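Local coordinates for protein dihydropteroate synthase (Stenotrophomonas maltophilia, PDB 7L6P) that probably catalyses the condensation of para-aminobenzoate with 6-hydroxymethyl-7,8-dihydropterin diphosphate to give 7,8-dihydropteroate, a step in folate biosynthesis, at residues 178-181 against 182-186. Numbering follows the deposited sequence.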
loop_
_atom_site.group_PDB
_atom_site.type_symbol
_atom_site.label_atom_id
_atom_site.label_comp_id
_atom_site.label_asym_id
_atom_site.label_seq_id
_atom_site.Cartn_x
_atom_site.Cartn_y
_atom_site.Cartn_z
ATOM N N LEU A 178 10.666 24.960 -8.446
ATOM C CA LEU A 178 11.077 24.833 -7.051
ATOM C C LEU A 178 12.449 25.449 -6.817
ATOM O O LEU A 178 12.662 26.124 -5.802
ATOM C CB LEU A 178 11.061 23.367 -6.624
ATOM C CG LEU A 178 9.698 22.676 -6.582
ATOM C CD1 LEU A 178 9.865 21.228 -6.115
ATOM C CD2 LEU A 178 8.766 23.423 -5.649
ATOM N N VAL A 179 13.395 25.211 -7.729
ATOM C CA VAL A 179 14.704 25.857 -7.616
ATOM C C VAL A 179 14.546 27.361 -7.420
ATOM O O VAL A 179 15.247 27.972 -6.602
ATOM C CB VAL A 179 15.577 25.543 -8.846
ATOM C CG1 VAL A 179 16.691 26.578 -8.981
ATOM C CG2 VAL A 179 16.167 24.153 -8.746
ATOM N N GLN A 180 13.595 27.979 -8.137
ATOM C CA GLN A 180 13.454 29.431 -8.092
ATOM C C GLN A 180 12.755 29.903 -6.834
ATOM O O GLN A 180 13.114 30.950 -6.291
ATOM C CB GLN A 180 12.703 29.928 -9.333
ATOM C CG GLN A 180 12.837 31.391 -9.590
ATOM C CD GLN A 180 11.783 32.211 -8.883
ATOM O OE1 GLN A 180 10.769 31.686 -8.440
ATOM N NE2 GLN A 180 12.026 33.513 -8.756
ATOM N N ARG A 181 11.803 29.131 -6.330
ATOM C CA ARG A 181 11.171 29.456 -5.056
ATOM C C ARG A 181 12.158 29.298 -3.904
ATOM O O ARG A 181 12.134 30.086 -2.954
ATOM C CB ARG A 181 9.939 28.568 -4.837
ATOM C CG ARG A 181 8.895 28.631 -5.933
ATOM C CD ARG A 181 8.577 30.064 -6.324
ATOM N NE ARG A 181 8.149 30.863 -5.181
ATOM C CZ ARG A 181 8.333 32.178 -5.085
ATOM N NH1 ARG A 181 8.919 32.868 -6.050
ATOM N NH2 ARG A 181 7.930 32.815 -3.987
ATOM N N LEU A 182 13.018 28.273 -3.957
ATOM C CA LEU A 182 14.038 28.123 -2.921
ATOM C C LEU A 182 15.016 29.292 -2.946
ATOM O O LEU A 182 15.339 29.856 -1.895
ATOM C CB LEU A 182 14.780 26.791 -3.077
ATOM C CG LEU A 182 14.018 25.492 -2.705
ATOM C CD1 LEU A 182 14.678 24.250 -3.310
ATOM C CD2 LEU A 182 13.898 25.328 -1.196
ATOM N N PHE A 183 15.465 29.705 -4.138
ATOM C CA PHE A 183 16.363 30.857 -4.214
ATOM C C PHE A 183 15.689 32.128 -3.725
ATOM O O PHE A 183 16.305 32.921 -3.008
ATOM C CB PHE A 183 16.902 31.072 -5.623
ATOM C CG PHE A 183 17.793 32.278 -5.722
ATOM C CD1 PHE A 183 19.119 32.202 -5.316
ATOM C CD2 PHE A 183 17.308 33.487 -6.207
ATOM C CE1 PHE A 183 19.952 33.302 -5.377
ATOM C CE2 PHE A 183 18.111 34.587 -6.278
ATOM C CZ PHE A 183 19.462 34.505 -5.864
ATOM N N ALA A 184 14.442 32.364 -4.133
ATOM C CA ALA A 184 13.746 33.549 -3.647
ATOM C C ALA A 184 13.604 33.499 -2.130
ATOM O O ALA A 184 13.807 34.508 -1.444
ATOM C CB ALA A 184 12.378 33.677 -4.325
ATOM N N ALA A 185 13.284 32.323 -1.582
ATOM C CA ALA A 185 13.264 32.181 -0.130
ATOM C C ALA A 185 14.649 32.431 0.459
ATOM O O ALA A 185 14.783 33.090 1.498
ATOM C CB ALA A 185 12.754 30.797 0.251
ATOM N N GLU A 186 15.689 31.887 -0.179
ATOM C CA GLU A 186 17.053 32.151 0.258
ATOM C C GLU A 186 17.311 33.659 0.314
ATOM O O GLU A 186 17.825 34.174 1.312
ATOM C CB GLU A 186 18.050 31.471 -0.689
ATOM C CG GLU A 186 19.538 31.763 -0.343
ATOM C CD GLU A 186 20.577 31.129 -1.304
ATOM O OE1 GLU A 186 20.231 30.284 -2.172
ATOM O OE2 GLU A 186 21.786 31.473 -1.164
#
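Two successive turns of an amphipathic alpha-helix meet here, with Leu178 to Arg181 each accepting an i to i+4 hydrogen bond from Leu182 to Ala185. The helix, 170-188, belongs to the TIM barrel of the pterin-binding family and lies on the connection between barrel strands 149-152 and 195-198. The bond from Leu182 N to Leu178 O measures 2.9 Å and is nearly straight, at 167° on the hydrogen. Leu178 and Leu182, one turn apart, face the barrel: the first packs on Ile197, the second on Leu151 and Leu195, and branched aliphatic side chains suit that apolar seam. With its CG anti to its own carbonyl carbon (chi1 -72°), Leu182 lays CG 3.4 Å from Leu178 O. Ala185 also meets Leu195, and its single methyl suits a place where the helix faces the strand. Val179 and Phe183 occupy the exposed side, and CB of Phe183 passes 3.6 Å from Val179 O. Arg181 is buried, so its polar end needs partners: NE donates to the carbonyl oxygen of Gly132, while its side chain also packs against Leu139 and Leu151. Bends at chi2 and chi3 swing the chain round toward Ala184 and bring NH1 to 3.9 Å from Ala184 CB, the guanidinium lying oblique to this methyl. Ala184, compact enough to sit beside that group, also touches Leu139 of helix 138-145. The Gln180 amide adds a further hold on the guanidinium: its OE1 accepts a hydrogen bond of 3.2 Å from Arg181 NH1, close to the guanidinium plane.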